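Local coordinates for protein NAD(P)H-FMN oxidoreductase (Bacillus subtilis, PDB 5LVA) that binds flavin mononucleotide in a flavodoxin-like fold and probably works as an NAD(P)H-dependent flavin or quinone reductase, at residues 62-65 / 71-74; 4-9 / 76-81; 26-31 / 165-170. One frame throughout, in Å; residues are numbered along the deposited sequence.

Interaction 1 (62-65 / 71-74). With FMN (flavin mononucleotide), chain C.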
loop_
_atom_site.group_PDB
_atom_site.type_symbol
_atom_site.label_atom_id
_atom_site.label_comp_id
_atom_site.label_asym_id
_atom_site.label_seq_id
_atom_site.Cartn_x
_atom_site.Cartn_y
_atom_site.Cartn_z
ATOM N N PHE A 62 -0.778 -0.546 -2.247
ATOM C CA PHE A 62 0.470 -0.627 -1.504
ATOM C C PHE A 62 0.164 -0.692 -0.017
ATOM O O PHE A 62 -0.343 0.266 0.559
ATOM C CB PHE A 62 1.370 0.562 -1.829
ATOM C CG PHE A 62 1.737 0.664 -3.282
ATOM C CD1 PHE A 62 0.905 1.312 -4.182
ATOM C CD2 PHE A 62 2.907 0.102 -3.753
ATOM C CE1 PHE A 62 1.241 1.401 -5.524
ATOM C CE2 PHE A 62 3.248 0.178 -5.090
ATOM C CZ PHE A 62 2.417 0.837 -5.975
ATOM N N GLN A 63 0.443 -1.842 0.594
ATOM C CA GLN A 63 0.155 -2.057 2.003
ATOM C C GLN A 63 1.439 -2.103 2.801
ATOM O O GLN A 63 2.326 -2.881 2.497
ATOM C CB GLN A 63 -0.636 -3.344 2.203
ATOM C CG GLN A 63 -1.064 -3.580 3.634
ATOM C CD GLN A 63 -1.777 -4.904 3.846
ATOM O OE1 GLN A 63 -2.398 -5.452 2.945
ATOM N NE2 GLN A 63 -1.697 -5.415 5.058
ATOM N N PHE A 64 1.540 -1.268 3.827
ATOM C CA PHE A 64 2.751 -1.218 4.625
ATOM C C PHE A 64 2.490 -0.576 5.963
ATOM O O PHE A 64 1.482 0.077 6.139
ATOM C CB PHE A 64 3.861 -0.463 3.879
ATOM C CG PHE A 64 3.478 0.927 3.410
ATOM C CD1 PHE A 64 2.910 1.120 2.163
ATOM C CD2 PHE A 64 3.727 2.038 4.204
ATOM C CE1 PHE A 64 2.586 2.372 1.735
ATOM C CE2 PHE A 64 3.403 3.290 3.777
ATOM C CZ PHE A 64 2.830 3.464 2.545
ATOM N N PRO A 65 3.378 -0.801 6.935
ATOM C CA PRO A 65 3.279 -0.009 8.156
ATOM C C PRO A 65 3.936 1.344 7.950
ATOM O O PRO A 65 4.893 1.441 7.188
ATOM C CB PRO A 65 4.049 -0.841 9.178
ATOM C CG PRO A 65 5.062 -1.542 8.371
ATOM C CD PRO A 65 4.368 -1.885 7.076
ATOM N N SER A 71 7.278 4.636 4.146
ATOM C CA SER A 71 7.112 3.199 4.034
ATOM C C SER A 71 8.406 2.491 4.426
ATOM O O SER A 71 9.407 3.145 4.627
ATOM C CB SER A 71 6.714 2.825 2.608
ATOM O OG SER A 71 7.825 2.932 1.750
ATOM N N PRO A 72 8.387 1.148 4.551
ATOM C CA PRO A 72 9.656 0.417 4.639
ATOM C C PRO A 72 10.492 0.602 3.385
ATOM O O PRO A 72 9.931 0.880 2.344
ATOM C CB PRO A 72 9.213 -1.032 4.785
ATOM C CG PRO A 72 7.897 -0.951 5.427
ATOM C CD PRO A 72 7.241 0.285 4.881
ATOM N N PRO A 73 11.817 0.433 3.476
ATOM C CA PRO A 73 12.631 0.797 2.315
ATOM C C PRO A 73 12.454 -0.067 1.064
ATOM O O PRO A 73 12.843 0.370 -0.012
ATOM C CB PRO A 73 14.071 0.696 2.846
ATOM C CG PRO A 73 13.997 0.135 4.170
ATOM C CD PRO A 73 12.624 0.215 4.686
ATOM N N LEU A 74 11.867 -1.248 1.165
ATOM C CA LEU A 74 11.741 -2.097 -0.015
ATOM C C LEU A 74 10.726 -1.522 -1.006
ATOM O O LEU A 74 10.850 -1.702 -2.216
ATOM C CB LEU A 74 11.350 -3.517 0.381
ATOM C CG LEU A 74 11.230 -4.485 -0.794
ATOM C CD1 LEU A 74 12.503 -4.493 -1.620
ATOM C CD2 LEU A 74 10.854 -5.869 -0.334
HETATM N N1 FMN C . 3.938 4.902 13.833
HETATM C C2 FMN C . 3.485 6.168 13.515
HETATM O O2 FMN C . 2.345 6.511 13.810
HETATM N N3 FMN C . 4.295 7.059 12.857
HETATM C C4 FMN C . 5.571 6.711 12.515
HETATM O O4 FMN C . 6.256 7.537 11.923
HETATM C C4A FMN C . 6.043 5.435 12.837
HETATM N N5 FMN C . 7.318 5.057 12.502
HETATM C C5A FMN C . 7.789 3.804 12.813
HETATM C C6 FMN C . 9.083 3.456 12.456
HETATM C C7 FMN C . 9.587 2.204 12.736
HETATM C C7M FMN C . 10.995 1.863 12.332
HETATM C C8 FMN C . 8.771 1.285 13.399
HETATM C C8M FMN C . 9.272 -0.090 13.725
HETATM C C9 FMN C . 7.477 1.639 13.758
HETATM C C9A FMN C . 6.973 2.893 13.459
HETATM N N10 FMN C . 5.681 3.262 13.815
HETATM C C10 FMN C . 5.221 4.530 13.496
HETATM C "C1'" FMN C . 4.762 2.277 14.482
HETATM C "C2'" FMN C . 4.183 1.464 13.297
HETATM O "O2'" FMN C . 3.489 2.305 12.380
HETATM C "C3'" FMN C . 3.359 0.218 13.663
HETATM O "O3'" FMN C . 4.269 -0.652 14.290
HETATM C "C4'" FMN C . 2.754 -0.436 12.406
HETATM O "O4'" FMN C . 1.987 0.518 11.739
HETATM C "C5'" FMN C . 1.811 -1.626 12.540
HETATM O "O5'" FMN C . 2.547 -2.786 12.823
HETATM P P FMN C . 2.370 -4.262 12.204
HETATM O O1P FMN C . 3.779 -4.664 11.962
HETATM O O2P FMN C . 1.680 -5.113 13.215
HETATM O O3P FMN C . 1.655 -4.390 10.906
#
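In F64, CG sits between the backbone N and the carbonyl carbon (chi1 54°), which turns the ring toward 71-74. In S71 the same first torsion (chi1 74°) sends OG toward its own chain, where it meets P72 O; CB, placed by the backbone, lies over the F64 ring. The evidence for a CH-pi contact is direct: S71 CB stands 3.6 Å from the centroid of the F64 ring and only 19° off the ring normal, slightly displaced toward the CD2-CE2 side. At the base of the same side chain, F64 CB packs on P72 CD at 3.6 Å, and the pyrrolidine continues to the next strand residue, where P65 CD meets P72 CG at 4.0 Å. S71 OG donates to P72 O at 3.0 Å, a bond within 71-74; what crosses between the segments is carbon packing and the CH-pi contact. With an alanine in place of F64, the S71 methylene would probably lose its aromatic face, and a gap would be likely to open beside L75, V103 and V105, which also touch this side chain. P65 turns to the cofactor, with P65 CB 3.5 Å from FMN C4'. The contact thus lies inside a beta-alpha-beta unit, where strand 59-65 passes to helix 73-82. Its chemistry implies a buried seam held by shape and CH-pi attraction, the end of the strand forming part of the ribityl side of the FMN pocket.

Interaction 2 (4-9 / 76-81). With FMN (flavin mononucleotide), chain C.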
loop_
_atom_site.group_PDB
_atom_site.type_symbol
_atom_site.label_atom_id
_atom_site.label_comp_id
_atom_site.label_asym_id
_atom_site.label_seq_id
_atom_site.Cartn_x
_atom_site.Cartn_y
_atom_site.Cartn_z
ATOM N N LEU A 4 -4.401 -6.021 -7.167
ATOM C CA LEU A 4 -3.070 -6.433 -6.759
ATOM C C LEU A 4 -2.695 -5.764 -5.435
ATOM O O LEU A 4 -2.640 -4.547 -5.356
ATOM C CB LEU A 4 -2.064 -6.086 -7.852
ATOM C CG LEU A 4 -0.597 -6.457 -7.666
ATOM C CD1 LEU A 4 -0.399 -7.963 -7.618
ATOM C CD2 LEU A 4 0.217 -5.858 -8.777
ATOM N N VAL A 5 -2.482 -6.552 -4.386
ATOM C CA VAL A 5 -2.086 -6.000 -3.097
ATOM C C VAL A 5 -0.628 -6.289 -2.854
ATOM O O VAL A 5 -0.248 -7.428 -2.586
ATOM C CB VAL A 5 -2.895 -6.574 -1.903
ATOM C CG1 VAL A 5 -2.448 -5.932 -0.602
ATOM C CG2 VAL A 5 -4.388 -6.384 -2.091
ATOM N N LEU A 6 0.194 -5.256 -2.943
ATOM C CA LEU A 6 1.606 -5.401 -2.667
ATOM C C LEU A 6 1.895 -5.065 -1.213
ATOM O O LEU A 6 1.875 -3.907 -0.838
ATOM C CB LEU A 6 2.410 -4.513 -3.605
ATOM C CG LEU A 6 2.021 -4.661 -5.078
ATOM C CD1 LEU A 6 2.778 -3.688 -5.948
ATOM C CD2 LEU A 6 2.297 -6.066 -5.518
ATOM N N ALA A 7 2.157 -6.080 -0.391
ATOM C CA ALA A 7 2.394 -5.850 1.031
ATOM C C ALA A 7 3.873 -5.716 1.315
ATOM O O ALA A 7 4.664 -6.543 0.890
ATOM C CB ALA A 7 1.793 -6.951 1.859
ATOM N N PHE A 8 4.240 -4.655 2.027
ATOM C CA PHE A 8 5.633 -4.400 2.353
ATOM C C PHE A 8 5.855 -4.338 3.860
ATOM O O PHE A 8 5.742 -3.284 4.478
ATOM C CB PHE A 8 6.121 -3.099 1.715
ATOM C CG PHE A 8 6.169 -3.119 0.208
ATOM C CD1 PHE A 8 5.036 -2.850 -0.541
ATOM C CD2 PHE A 8 7.361 -3.347 -0.454
ATOM C CE1 PHE A 8 5.079 -2.837 -1.917
ATOM C CE2 PHE A 8 7.407 -3.336 -1.836
ATOM C CZ PHE A 8 6.263 -3.085 -2.569
ATOM N N HIS A 9 6.180 -5.480 4.435
ATOM C CA HIS A 9 6.475 -5.587 5.837
ATOM C C HIS A 9 7.684 -6.501 5.995
ATOM O O HIS A 9 7.713 -7.588 5.446
ATOM C CB HIS A 9 5.275 -6.126 6.593
ATOM C CG HIS A 9 5.405 -6.019 8.075
ATOM N ND1 HIS A 9 6.459 -6.572 8.770
ATOM C CD2 HIS A 9 4.619 -5.425 8.995
ATOM C CE1 HIS A 9 6.315 -6.320 10.055
ATOM N NE2 HIS A 9 5.206 -5.624 10.221
ATOM N N LYS A 76 10.278 1.793 -1.426
ATOM C CA LYS A 76 11.030 2.859 -2.085
ATOM C C LYS A 76 11.899 2.319 -3.221
ATOM O O LYS A 76 11.938 2.891 -4.311
ATOM C CB LYS A 76 11.912 3.607 -1.085
ATOM C CG LYS A 76 12.421 4.921 -1.644
ATOM C CD LYS A 76 11.256 5.709 -2.214
ATOM C CE LYS A 76 11.685 6.804 -3.146
ATOM N NZ LYS A 76 12.270 6.381 -4.427
ATOM N N LYS A 77 12.593 1.215 -2.948
ATOM C CA LYS A 77 13.375 0.508 -3.951
ATOM C C LYS A 77 12.506 -0.049 -5.073
ATOM O O LYS A 77 12.893 -0.029 -6.238
ATOM C CB LYS A 77 14.158 -0.623 -3.296
ATOM C CG LYS A 77 15.136 -1.301 -4.206
ATOM C CD LYS A 77 15.918 -2.334 -3.447
ATOM C CE LYS A 77 16.944 -1.693 -2.559
ATOM N NZ LYS A 77 17.780 -2.738 -1.897
ATOM N N TRP A 78 11.326 -0.539 -4.715
ATOM C CA TRP A 78 10.363 -0.996 -5.704
ATOM C C TRP A 78 9.963 0.108 -6.680
ATOM O O TRP A 78 9.942 -0.110 -7.885
ATOM C CB TRP A 78 9.122 -1.545 -5.017
ATOM C CG TRP A 78 8.195 -2.277 -5.921
ATOM C CD1 TRP A 78 8.130 -3.626 -6.099
ATOM C CD2 TRP A 78 7.184 -1.711 -6.763
ATOM N NE1 TRP A 78 7.151 -3.933 -7.002
ATOM C CE2 TRP A 78 6.553 -2.775 -7.424
ATOM C CE3 TRP A 78 6.750 -0.407 -7.020
ATOM C CZ2 TRP A 78 5.510 -2.579 -8.327
ATOM C CZ3 TRP A 78 5.722 -0.216 -7.922
ATOM C CH2 TRP A 78 5.111 -1.295 -8.558
ATOM N N LEU A 79 9.630 1.284 -6.159
ATOM C CA LEU A 79 9.272 2.410 -7.015
ATOM C C LEU A 79 10.422 2.747 -7.943
ATOM O O LEU A 79 10.245 2.847 -9.150
ATOM C CB LEU A 79 8.892 3.632 -6.175
ATOM C CG LEU A 79 7.717 3.451 -5.211
ATOM C CD1 LEU A 79 7.615 4.617 -4.264
ATOM C CD2 LEU A 79 6.402 3.249 -5.955
ATOM N N ASP A 80 11.603 2.898 -7.365
ATOM C CA ASP A 80 12.781 3.288 -8.116
ATOM C C ASP A 80 13.088 2.325 -9.235
ATOM O O ASP A 80 13.423 2.744 -10.345
ATOM C CB ASP A 80 13.996 3.393 -7.194
ATOM C CG ASP A 80 13.928 4.584 -6.279
ATOM O OD1 ASP A 80 12.971 5.370 -6.406
ATOM O OD2 ASP A 80 14.826 4.741 -5.430
ATOM N N HIS A 81 12.979 1.033 -8.940
ATOM C CA HIS A 81 13.452 0.013 -9.855
ATOM C C HIS A 81 12.403 -0.442 -10.850
ATOM O O HIS A 81 12.744 -0.843 -11.960
ATOM C CB HIS A 81 13.968 -1.183 -9.073
ATOM C CG HIS A 81 15.247 -0.918 -8.353
ATOM N ND1 HIS A 81 16.097 -1.923 -7.951
ATOM C CD2 HIS A 81 15.821 0.241 -7.957
ATOM C CE1 HIS A 81 17.140 -1.394 -7.342
ATOM N NE2 HIS A 81 16.997 -0.083 -7.331
HETATM N N1 FMN C . 3.938 4.902 13.833
HETATM C C2 FMN C . 3.485 6.168 13.515
HETATM O O2 FMN C . 2.345 6.511 13.810
HETATM N N3 FMN C . 4.295 7.059 12.857
HETATM C C4 FMN C . 5.571 6.711 12.515
HETATM O O4 FMN C . 6.256 7.537 11.923
HETATM C C4A FMN C . 6.043 5.435 12.837
HETATM N N5 FMN C . 7.318 5.057 12.502
HETATM C C5A FMN C . 7.789 3.804 12.813
HETATM C C6 FMN C . 9.083 3.456 12.456
HETATM C C7 FMN C . 9.587 2.204 12.736
HETATM C C7M FMN C . 10.995 1.863 12.332
HETATM C C8 FMN C . 8.771 1.285 13.399
HETATM C C8M FMN C . 9.272 -0.090 13.725
HETATM C C9 FMN C . 7.477 1.639 13.758
HETATM C C9A FMN C . 6.973 2.893 13.459
HETATM N N10 FMN C . 5.681 3.262 13.815
HETATM C C10 FMN C . 5.221 4.530 13.496
HETATM C "C1'" FMN C . 4.762 2.277 14.482
HETATM C "C2'" FMN C . 4.183 1.464 13.297
HETATM O "O2'" FMN C . 3.489 2.305 12.380
HETATM C "C3'" FMN C . 3.359 0.218 13.663
HETATM O "O3'" FMN C . 4.269 -0.652 14.290
HETATM C "C4'" FMN C . 2.754 -0.436 12.406
HETATM O "O4'" FMN C . 1.987 0.518 11.739
HETATM C "C5'" FMN C . 1.811 -1.626 12.540
HETATM O "O5'" FMN C . 2.547 -2.786 12.823
HETATM P P FMN C . 2.370 -4.262 12.204
HETATM O O1P FMN C . 3.779 -4.664 11.962
HETATM O O2P FMN C . 1.680 -5.113 13.215
HETATM O O3P FMN C . 1.655 -4.390 10.906
#
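F8 and W78 mark the nearest approach of the two backbones, their CA atoms 9.9 Å apart, so strand 3-7 with its exit and helix 73-82 meet through side chains alone. Along 4-9 the residues alternate: L6 and F8 direct their CB atoms toward the helix, and W78 answers with its own.

W78 has CG anti to the backbone N (chi1 -169°), which swings the indole out from the helix to lie across both partners. F8 approaches with its ring edge: CZ is 4.0 Å from W78 CG, over the face of the five-membered ring. The centroids of these two rings are 5.6 Å apart and the planes stand at 79°, which defines an offset edge-to-face (T-shaped) pair. L6 approaches obliquely at the benzo end, on the side where F8 lies, with CD1 3.8 Å from W78 CZ2. The indole also meets the ring of F62 edge-to-face, and its polar atom NE1 is hydrogen-bonded to E50 OE1, so the nitrogen is satisfied within an apolar setting. L36, from helix 36-39, touches L6, F8 and W78 together.

One residue beyond F8, H9 leaves this layer for the cofactor. Its NE2 donates to FMN O1P with an N-H...O angle of 152°, the phosphate lying at the ring edge; the modelled distance from H9 NE2 to FMN O1P, 2.4 Å, is very short and should not be read as precise. ND1, hydrogen-bonded to N11 N, helps to fix the rotation of the imidazole. The chemistry therefore divides in two: aromatic and aliphatic packing seats the helix on the sheet, while the strand's exit delivers a hydrogen-bond donor to the FMN phosphate.

Interaction 3 (26-31 / 165-170)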
loop_
_atom_site.group_PDB
_atom_site.type_symbol
_atom_site.label_atom_id
_atom_site.label_comp_id
_atom_site.label_asym_id
_atom_site.label_seq_id
_atom_site.Cartn_x
_atom_site.Cartn_y
_atom_site.Cartn_z
ATOM N N LYS A 26 -7.145 -13.705 1.697
ATOM C CA LYS A 26 -6.601 -14.955 1.156
ATOM C C LYS A 26 -7.636 -15.863 0.492
ATOM O O LYS A 26 -7.409 -17.071 0.357
ATOM C CB LYS A 26 -5.910 -15.775 2.254
ATOM C CG LYS A 26 -4.852 -15.063 3.075
ATOM C CD LYS A 26 -4.618 -15.819 4.387
ATOM C CE LYS A 26 -3.159 -15.729 4.832
ATOM N NZ LYS A 26 -2.527 -14.454 4.376
ATOM N N ASP A 27 -8.760 -15.302 0.075
ATOM C CA ASP A 27 -9.830 -16.118 -0.477
ATOM C C ASP A 27 -10.807 -15.253 -1.244
ATOM O O ASP A 27 -11.684 -15.759 -1.938
ATOM C CB ASP A 27 -10.550 -16.888 0.636
ATOM C CG ASP A 27 -11.008 -15.984 1.775
ATOM O OD1 ASP A 27 -10.358 -14.939 2.015
ATOM O OD2 ASP A 27 -12.020 -16.319 2.432
ATOM N N ALA A 28 -10.660 -13.943 -1.110
ATOM C CA ALA A 28 -11.445 -13.032 -1.916
ATOM C C ALA A 28 -11.076 -13.229 -3.381
ATOM O O ALA A 28 -9.915 -13.084 -3.753
ATOM C CB ALA A 28 -11.211 -11.600 -1.490
ATOM N N PRO A 29 -12.051 -13.597 -4.216
ATOM C CA PRO A 29 -11.713 -13.678 -5.633
ATOM C C PRO A 29 -11.328 -12.299 -6.137
ATOM O O PRO A 29 -11.814 -11.294 -5.614
ATOM C CB PRO A 29 -13.006 -14.171 -6.282
ATOM C CG PRO A 29 -13.788 -14.777 -5.170
ATOM C CD PRO A 29 -13.445 -13.984 -3.955
ATOM N N GLY A 30 -10.444 -12.254 -7.123
ATOM C CA GLY A 30 -9.987 -10.991 -7.666
ATOM C C GLY A 30 -8.728 -10.473 -7.001
ATOM O O GLY A 30 -7.977 -9.718 -7.606
ATOM N N ILE A 31 -8.498 -10.879 -5.757
ATOM C CA ILE A 31 -7.343 -10.414 -5.013
ATOM C C ILE A 31 -6.115 -11.262 -5.274
ATOM O O ILE A 31 -6.149 -12.476 -5.146
ATOM C CB ILE A 31 -7.588 -10.415 -3.496
ATOM C CG1 ILE A 31 -8.799 -9.574 -3.132
ATOM C CG2 ILE A 31 -6.385 -9.857 -2.786
ATOM C CD1 ILE A 31 -8.583 -8.137 -3.376
ATOM N N GLN A 165 -12.784 -3.631 8.069
ATOM C CA GLN A 165 -12.908 -2.333 7.427
ATOM C C GLN A 165 -11.881 -2.184 6.318
ATOM O O GLN A 165 -12.145 -1.569 5.286
ATOM C CB GLN A 165 -12.759 -1.205 8.445
ATOM C CG GLN A 165 -13.995 -0.970 9.277
ATOM C CD GLN A 165 -15.213 -0.716 8.428
ATOM O OE1 GLN A 165 -15.124 -0.112 7.363
ATOM N NE2 GLN A 165 -16.363 -1.169 8.898
ATOM N N TYR A 166 -10.706 -2.755 6.543
ATOM C CA TYR A 166 -9.668 -2.786 5.534
ATOM C C TYR A 166 -10.180 -3.522 4.304
ATOM O O TYR A 166 -10.045 -3.050 3.186
ATOM C CB TYR A 166 -8.414 -3.448 6.110
ATOM C CG TYR A 166 -7.423 -3.991 5.105
ATOM C CD1 TYR A 166 -7.557 -5.272 4.592
ATOM C CD2 TYR A 166 -6.322 -3.247 4.714
ATOM C CE1 TYR A 166 -6.649 -5.777 3.686
ATOM C CE2 TYR A 166 -5.406 -3.748 3.808
ATOM C CZ TYR A 166 -5.575 -5.015 3.303
ATOM O OH TYR A 166 -4.667 -5.516 2.409
ATOM N N ARG A 167 -10.791 -4.678 4.526
ATOM C CA ARG A 167 -11.261 -5.515 3.437
ATOM C C ARG A 167 -12.317 -4.798 2.616
ATOM O O ARG A 167 -12.303 -4.853 1.400
ATOM C CB ARG A 167 -11.821 -6.832 3.973
ATOM C CG ARG A 167 -12.023 -7.892 2.897
ATOM C CD ARG A 167 -12.953 -8.984 3.350
ATOM N NE ARG A 167 -12.832 -10.178 2.521
ATOM C CZ ARG A 167 -13.660 -10.505 1.537
ATOM N NH1 ARG A 167 -14.695 -9.735 1.250
ATOM N NH2 ARG A 167 -13.459 -11.613 0.845
ATOM N N GLU A 168 -13.237 -4.122 3.283
ATOM C CA GLU A 168 -14.288 -3.446 2.561
ATOM C C GLU A 168 -13.720 -2.309 1.720
ATOM O O GLU A 168 -14.157 -2.072 0.598
ATOM C CB GLU A 168 -15.351 -2.916 3.511
ATOM C CG GLU A 168 -16.407 -2.123 2.781
ATOM C CD GLU A 168 -17.515 -1.636 3.677
ATOM O OE1 GLU A 168 -17.718 -2.239 4.756
ATOM O OE2 GLU A 168 -18.190 -0.656 3.291
ATOM N N HIS A 169 -12.730 -1.618 2.268
ATOM C CA HIS A 169 -12.156 -0.460 1.608
ATOM C C HIS A 169 -11.375 -0.835 0.364
ATOM O O HIS A 169 -11.468 -0.177 -0.658
ATOM C CB HIS A 169 -11.248 0.300 2.561
ATOM C CG HIS A 169 -10.955 1.694 2.114
ATOM N ND1 HIS A 169 -9.890 2.006 1.302
ATOM C CD2 HIS A 169 -11.607 2.857 2.348
ATOM C CE1 HIS A 169 -9.884 3.304 1.069
ATOM N NE2 HIS A 169 -10.916 3.841 1.692
ATOM N N VAL A 170 -10.601 -1.899 0.469
ATOM C CA VAL A 170 -9.776 -2.375 -0.628
ATOM C C VAL A 170 -10.633 -2.888 -1.787
ATOM O O VAL A 170 -10.212 -2.867 -2.932
ATOM C CB VAL A 170 -8.810 -3.483 -0.128
ATOM C CG1 VAL A 170 -8.181 -4.233 -1.279
ATOM C CG2 VAL A 170 -7.742 -2.873 0.757
#
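A28 and I31, at the two ends of a type II beta turn, pack against R167 and V170 of helix 156-171 in a small, partly buried contact away from the flavin. The turn leads from the loop after helix 17-23 into strand 31-35. I31 N donates to A28 O at 3.3 Å, and G30 takes a positive phi (92°), where a CB would be jammed against the carbonyl O of P29.

R167 has CG anti to the backbone N (chi1 -166°) and an extended chain from CG to NE, which carries the guanidinium from the helix over to the turn. There NH2 lies beside the A28 methyl group, 3.2 Å from A28 CB, while NE finds its hydrogen-bond partner in T24 O. D27 brings an opposite charge near, but its OD1 is 4.7 Å from R167 NH2 and the residue is poorly ordered, so any attraction is likely to be weak. One helical turn on, I31 CD1 meets V170 CG1 loosely at 4.4 Å.

Beneath the contact runs strand 3-7: I31 touches V3 and V5, V170 rests on V3, and the neighbouring Y166 stacks on F21 of helix 17-23, placing helix 156-171 beside that helix on the sheet.

In the fold
From the N terminus, strand 3-7 opens interaction 2, and the turn at 26-31 follows before that contact closes. Strand 59-65 then enters interaction 1, which closes at once over the five residues to 71-74, and helix 73-82 carries the chain on to 76-81, closing interaction 2. Interaction 3 closes last, when helix 156-171 returns to 26-31 after 133 intervening residues. Interaction 1 is thus nested in both others, whereas interactions 2 and 3 cross. Q63 links them: its backbone pairs with L6 and F8, and its OE1 is probably hydrogen-bonded to Y166 OH, though the modelled distance is too short to be trusted. Together they tie the parallel sheet to helices 73-82 and 156-171.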